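Local coordinates for exoglucanase A (Cellulomonas fimi, PDB 7CBD), which hydrolyses, through the catalytic domain described here, the beta-1,4-glucosidic bonds of cellulose with inversion of the anomeric centre, releasing cellobiose from non-reducing chain ends, at residues A[261-267]-A[326-331]; A[54-60]-A[123-128]. All coordinates share one frame; numbering follows the deposited sequence.

Contact 1: residues A[261-267]-A[326-331]; sequences FYEWNFD and DRRVHR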
# COMPACT_ATOMS: atom_id res chain seq x y z
N PHE A 261 -11.64 -2.83 19.42
CA PHE A 261 -11.05 -2.44 18.15
C PHE A 261 -9.53 -2.43 18.19
O PHE A 261 -8.88 -2.74 17.19
CB PHE A 261 -11.58 -1.07 17.72
CG PHE A 261 -11.26 -0.72 16.29
CD1 PHE A 261 -11.89 -1.38 15.24
CD2 PHE A 261 -10.32 0.25 16.00
CE1 PHE A 261 -11.60 -1.05 13.93
CE2 PHE A 261 -10.03 0.59 14.69
CZ PHE A 261 -10.67 -0.06 13.66
N TYR A 262 -8.93 -2.07 19.33
CA TYR A 262 -7.49 -1.89 19.35
C TYR A 262 -6.72 -3.05 19.98
O TYR A 262 -5.52 -3.18 19.71
CB TYR A 262 -7.08 -0.55 19.97
CG TYR A 262 -7.42 0.63 19.08
CD1 TYR A 262 -6.91 0.72 17.79
CD2 TYR A 262 -8.26 1.63 19.53
CE1 TYR A 262 -7.23 1.79 16.98
CE2 TYR A 262 -8.59 2.70 18.73
CZ TYR A 262 -8.08 2.78 17.46
OH TYR A 262 -8.42 3.86 16.67
N GLU A 263 -7.35 -3.88 20.82
CA GLU A 263 -6.70 -5.10 21.32
C GLU A 263 -5.36 -4.80 21.99
O GLU A 263 -4.38 -5.53 21.82
CB GLU A 263 -6.52 -6.14 20.20
CG GLU A 263 -7.82 -6.61 19.55
CD GLU A 263 -7.61 -7.56 18.38
OE1 GLU A 263 -6.50 -7.58 17.79
OE2 GLU A 263 -8.57 -8.28 18.03
N TRP A 264 -5.30 -3.70 22.74
CA TRP A 264 -4.15 -3.25 23.54
C TRP A 264 -3.03 -2.59 22.72
O TRP A 264 -2.00 -2.22 23.30
CB TRP A 264 -3.57 -4.33 24.48
CG TRP A 264 -4.58 -4.87 25.47
CD1 TRP A 264 -5.40 -5.95 25.29
CD2 TRP A 264 -4.85 -4.37 26.78
NE1 TRP A 264 -6.17 -6.15 26.42
CE2 TRP A 264 -5.85 -5.19 27.35
CE3 TRP A 264 -4.35 -3.31 27.54
CZ2 TRP A 264 -6.36 -4.99 28.63
CZ3 TRP A 264 -4.86 -3.11 28.81
CH2 TRP A 264 -5.85 -3.94 29.34
N ASN A 265 -3.19 -2.45 21.41
CA ASN A 265 -2.20 -1.80 20.56
C ASN A 265 -2.12 -0.31 20.89
O ASN A 265 -3.15 0.36 21.02
CB ASN A 265 -2.69 -1.97 19.12
CG ASN A 265 -1.63 -1.75 18.07
OD1 ASN A 265 -0.62 -1.07 18.28
ND2 ASN A 265 -1.87 -2.34 16.90
N PHE A 266 -0.90 0.23 21.01
CA PHE A 266 -0.71 1.67 21.20
C PHE A 266 -0.70 2.46 19.89
O PHE A 266 -0.73 3.70 19.94
CB PHE A 266 0.61 1.98 21.91
CG PHE A 266 0.58 1.78 23.39
CD1 PHE A 266 0.05 2.75 24.23
CD2 PHE A 266 1.12 0.63 23.95
CE1 PHE A 266 0.04 2.56 25.61
CE2 PHE A 266 1.11 0.44 25.33
CZ PHE A 266 0.57 1.42 26.15
N ASP A 267 -0.62 1.80 18.74
CA ASP A 267 -0.49 2.48 17.45
C ASP A 267 -1.86 2.46 16.78
O ASP A 267 -2.27 1.45 16.20
CB ASP A 267 0.55 1.82 16.55
CG ASP A 267 1.97 1.98 17.06
OD1 ASP A 267 2.20 2.67 18.08
OD2 ASP A 267 2.88 1.39 16.44
N ASP A 326 -11.48 5.14 11.45
CA ASP A 326 -11.47 3.83 10.81
C ASP A 326 -12.78 3.13 11.16
O ASP A 326 -13.00 2.80 12.33
CB ASP A 326 -10.28 3.03 11.32
CG ASP A 326 -10.05 1.74 10.55
OD1 ASP A 326 -11.01 1.17 10.00
OD2 ASP A 326 -8.89 1.28 10.52
N ARG A 327 -13.64 2.92 10.17
CA ARG A 327 -14.97 2.35 10.40
C ARG A 327 -15.03 0.85 10.15
O ARG A 327 -16.12 0.29 10.10
CB ARG A 327 -16.03 3.08 9.57
CG ARG A 327 -16.08 4.60 9.73
CD ARG A 327 -16.15 5.05 11.18
NE ARG A 327 -17.28 4.46 11.88
CZ ARG A 327 -17.46 4.52 13.20
NH1 ARG A 327 -18.52 3.93 13.74
NH2 ARG A 327 -16.60 5.17 13.98
N ARG A 328 -13.89 0.19 9.98
CA ARG A 328 -13.91 -1.24 9.72
C ARG A 328 -14.45 -2.01 10.92
O ARG A 328 -14.48 -1.53 12.06
CB ARG A 328 -12.49 -1.73 9.43
CG ARG A 328 -12.00 -1.37 8.05
CD ARG A 328 -10.63 -1.95 7.81
NE ARG A 328 -9.62 -1.21 8.55
CZ ARG A 328 -8.32 -1.41 8.42
NH1 ARG A 328 -7.86 -2.37 7.62
NH2 ARG A 328 -7.47 -0.66 9.11
N VAL A 329 -14.89 -3.24 10.64
CA VAL A 329 -15.30 -4.15 11.71
C VAL A 329 -14.11 -4.46 12.62
O VAL A 329 -14.26 -4.61 13.83
CB VAL A 329 -15.91 -5.43 11.10
CG1 VAL A 329 -16.43 -6.35 12.19
CG2 VAL A 329 -17.04 -5.09 10.12
N HIS A 330 -12.91 -4.55 12.04
CA HIS A 330 -11.71 -5.01 12.74
C HIS A 330 -10.53 -4.59 11.88
O HIS A 330 -10.64 -4.53 10.66
CB HIS A 330 -11.76 -6.53 12.88
CG HIS A 330 -10.64 -7.12 13.69
ND1 HIS A 330 -9.37 -7.32 13.19
CD2 HIS A 330 -10.62 -7.60 14.96
CE1 HIS A 330 -8.61 -7.86 14.12
NE2 HIS A 330 -9.34 -8.04 15.20
N ARG A 331 -9.41 -4.27 12.54
CA ARG A 331 -8.27 -3.71 11.83
C ARG A 331 -7.55 -4.72 10.95
O ARG A 331 -6.66 -4.33 10.18
CB ARG A 331 -7.29 -3.11 12.83
CG ARG A 331 -7.90 -2.08 13.76
CD ARG A 331 -6.89 -1.49 14.71
NE ARG A 331 -6.14 -0.42 14.07
CZ ARG A 331 -4.93 -0.00 14.43
NH1 ARG A 331 -4.39 1.04 13.81
NH2 ARG A 331 -4.26 -0.61 15.40
O HOH W 1 -9.40 -4.64 15.43
O HOH W 2 -5.03 -2.95 16.96

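Contact 2: residues A[54-60]-A[123-128]; sequences MDRISAI and EYIDPI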
# COMPACT_ATOMS: atom_id res chain seq x y z
N MET A 54 4.02 -4.84 -10.63
CA MET A 54 4.42 -6.06 -11.33
C MET A 54 3.92 -7.25 -10.50
O MET A 54 4.67 -7.92 -9.79
CB MET A 54 5.92 -6.08 -11.56
CG MET A 54 6.39 -5.02 -12.56
SD MET A 54 5.84 -5.32 -14.26
CE MET A 54 4.71 -3.96 -14.54
N ASP A 55 2.61 -7.47 -10.57
CA ASP A 55 1.97 -8.45 -9.69
C ASP A 55 1.98 -9.87 -10.24
O ASP A 55 1.42 -10.77 -9.61
CB ASP A 55 0.54 -8.02 -9.29
CG ASP A 55 -0.38 -7.80 -10.49
OD1 ASP A 55 0.10 -7.82 -11.64
OD2 ASP A 55 -1.59 -7.59 -10.27
N ARG A 56 2.60 -10.08 -11.39
CA ARG A 56 2.80 -11.40 -11.98
C ARG A 56 3.82 -11.24 -13.09
O ARG A 56 4.05 -10.13 -13.59
CB ARG A 56 1.49 -11.99 -12.52
CG ARG A 56 0.65 -11.01 -13.30
CD ARG A 56 -0.64 -11.65 -13.80
NE ARG A 56 -1.67 -10.67 -14.15
CZ ARG A 56 -2.72 -10.93 -14.93
NH1 ARG A 56 -3.60 -9.97 -15.18
NH2 ARG A 56 -2.89 -12.14 -15.46
N ILE A 57 4.42 -12.36 -13.49
CA ILE A 57 5.46 -12.32 -14.51
C ILE A 57 4.93 -11.72 -15.81
O ILE A 57 5.63 -10.94 -16.47
CB ILE A 57 6.06 -13.73 -14.71
CG1 ILE A 57 7.01 -14.05 -13.56
CG2 ILE A 57 6.74 -13.84 -16.08
CD1 ILE A 57 7.25 -15.54 -13.37
N SER A 58 3.68 -12.03 -16.17
CA SER A 58 3.14 -11.53 -17.43
C SER A 58 3.00 -10.02 -17.46
O SER A 58 2.92 -9.44 -18.54
CB SER A 58 1.80 -12.19 -17.74
OG SER A 58 0.78 -11.72 -16.88
N ALA A 59 2.98 -9.36 -16.29
CA ALA A 59 2.90 -7.90 -16.27
C ALA A 59 4.17 -7.25 -16.79
O ALA A 59 4.14 -6.06 -17.14
CB ALA A 59 2.61 -7.41 -14.85
N ILE A 60 5.29 -7.98 -16.84
CA ILE A 60 6.54 -7.37 -17.29
C ILE A 60 6.45 -7.00 -18.76
O ILE A 60 6.77 -5.87 -19.15
CB ILE A 60 7.74 -8.27 -16.97
CG1 ILE A 60 7.84 -8.51 -15.46
CG2 ILE A 60 9.04 -7.64 -17.50
CD1 ILE A 60 8.76 -9.67 -15.07
N GLU A 123 13.02 -15.27 -14.05
CA GLU A 123 11.93 -14.83 -14.91
C GLU A 123 11.16 -13.64 -14.36
O GLU A 123 10.32 -13.08 -15.08
CB GLU A 123 10.95 -15.99 -15.17
CG GLU A 123 11.54 -17.15 -15.94
CD GLU A 123 10.64 -18.39 -15.95
OE1 GLU A 123 9.40 -18.23 -16.03
OE2 GLU A 123 11.17 -19.52 -15.85
N TYR A 124 11.41 -13.24 -13.12
CA TYR A 124 10.73 -12.08 -12.55
C TYR A 124 11.73 -10.99 -12.20
O TYR A 124 11.74 -9.94 -12.85
CB TYR A 124 9.85 -12.51 -11.36
CG TYR A 124 9.10 -11.35 -10.76
CD1 TYR A 124 7.96 -10.84 -11.38
CD2 TYR A 124 9.54 -10.75 -9.59
CE1 TYR A 124 7.28 -9.74 -10.83
CE2 TYR A 124 8.87 -9.66 -9.04
CZ TYR A 124 7.74 -9.16 -9.67
OH TYR A 124 7.09 -8.07 -9.13
N ILE A 125 12.61 -11.20 -11.22
CA ILE A 125 13.55 -10.14 -10.84
C ILE A 125 14.52 -9.82 -11.98
O ILE A 125 14.75 -8.65 -12.30
CB ILE A 125 14.30 -10.50 -9.54
CG1 ILE A 125 13.33 -10.59 -8.35
CG2 ILE A 125 15.39 -9.47 -9.26
CD1 ILE A 125 12.56 -9.32 -8.05
N ASP A 126 15.12 -10.85 -12.59
CA ASP A 126 16.13 -10.56 -13.61
C ASP A 126 15.60 -9.70 -14.75
O ASP A 126 16.26 -8.70 -15.10
CB ASP A 126 16.80 -11.84 -14.12
CG ASP A 126 17.81 -12.43 -13.15
OD1 ASP A 126 18.06 -11.82 -12.08
OD2 ASP A 126 18.35 -13.51 -13.46
N PRO A 127 14.45 -10.00 -15.37
CA PRO A 127 13.99 -9.13 -16.46
C PRO A 127 13.59 -7.74 -15.99
O PRO A 127 13.77 -6.77 -16.73
CB PRO A 127 12.80 -9.89 -17.06
CG PRO A 127 12.96 -11.30 -16.60
CD PRO A 127 13.65 -11.24 -15.28
N ILE A 128 13.05 -7.61 -14.78
CA ILE A 128 12.75 -6.28 -14.26
C ILE A 128 14.03 -5.48 -14.08
O ILE A 128 14.14 -4.34 -14.55
CB ILE A 128 11.94 -6.39 -12.95
CG1 ILE A 128 10.52 -6.89 -13.25
CG2 ILE A 128 11.90 -5.04 -12.26
CD1 ILE A 128 9.74 -7.26 -12.01

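Contact 1: residues A[261-267]-A[326-331]
Phe-261 and His-330 bring two irregular loops together, their CA atoms 6.0 Å apart, just before 261-267 reverses through a type I' turn from Tyr-262 to Asn-265. Arg-331 carries much of the contact and illustrates how one long side chain can serve an apolar and a polar partner at once. Its methylene carbon CG lies over one face of the Phe-261 ring, 3.7 Å from the centroid, a CH-pi contact. Further out the chain bends, and the guanidinium turns both terminal nitrogens to one carbonyl: NH2 reaches Asp-267 O at 3.0 Å, NH1 more weakly at 3.2 Å. The rim of the Tyr-262 ring meets a guanidinium face, the two planes 77° apart. A water accepts hydrogen bonds from Arg-331 NH2 and Asn-265 ND2 and donates one to Tyr-262 O, giving a common acceptor to two donors that lie close but cannot bond each other; another ties Phe-261 O to Arg-331 N and rests over the His-330 ring.

With CG of Phe-261 opposite its own backbone N (chi1 -168°), the ring reaches in to Asp-326, whose CG stands 3.6 Å from CZ of Phe-261 at the ring edge. That carboxylate is held side-on by Arg-328 through NE and NH2, in plane and on syn lone pairs. Beside the turn, the buried His-330 donates through NE2 to OE2 of the partly exposed Glu-263 at 2.9 Å, arriving 47° out of the carboxylate plane.

The Arg-328 side chain is about 9 Å from that of Asp-371, the predicted nucleophile. Helix 316-323 touches Phe-261 and Tyr-262 through Val-320, Gln-401 of strand 401-402 packs on Val-329 and His-330, and His-276 of helix 270-283 holds the Asp-267 carboxylate.

Contact 2: residues A[54-60]-A[123-128]
Tyr-124 reaches from helix 114-132 to Met-54, at the end of strand 52-54, in the distorted beta/alpha barrel characteristic of glycoside hydrolase family 6. Its helix follows strand 87-93, the parallel neighbour of 52-54, so the contact joins the outer helical layer to the barrel wall and the short helix 58-61.

The tight part centres on the buried Tyr-124, Met-54, Ile-60 and Ile-128. Tyr-124 OH donates to Met-54 O at 2.5 Å, in the carbonyl plane and on a lone pair, while Tyr-94 N also bonds this hydroxyl. CG opposite the backbone N (chi1 -178°) carries the ring across toward the strand, where Ile-128 CD1 lies over one face near the rim. A phenylalanine here would keep the ring packing but would probably leave Met-54 O and Tyr-94 N without their shared hydroxyl.

Ile-57, its CG1 at the ring edge, leads to the more open side, where the fit slackens. Its CD1 lies 4.1 Å from CB of the exposed Glu-123, and Ile-60 CG2 is 4.4 Å from Pro-127 CB. That proline has no N-H to give to the preceding turn, and the helix kinks there. Deeper in, by contrast, Ile-60 CD1 lies against the helix, 3.8 Å from Ile-128 CG1 and 3.7 Å from each of two carbonyl oxygens, Glu-123 O and Tyr-124 O.

Both contacts belong to the family 6 catalytic domain, yet they share no elements and lie on opposite sides of the chain's centre, about 35 Å between their own centres. Contact 1 joins two loops, is mostly buried and lies near Asp-371, one of the two predicted catalytic residues; without regular backbone pairing, it combines a phenylalanine ring against an arginine chain with hydrogen bonds to a carbonyl and a carboxylate, and bridging waters. Contact 2, away from the annotated sites, joins a strand end and short helix to a longer helix, and is partly exposed on the side of Glu-123 and Pro-127. There isoleucines pack round a tyrosine whose hydroxyl supplies the polar link. In this pair, the loop-to-loop contact is the more polar, the one against a helix the more apolar.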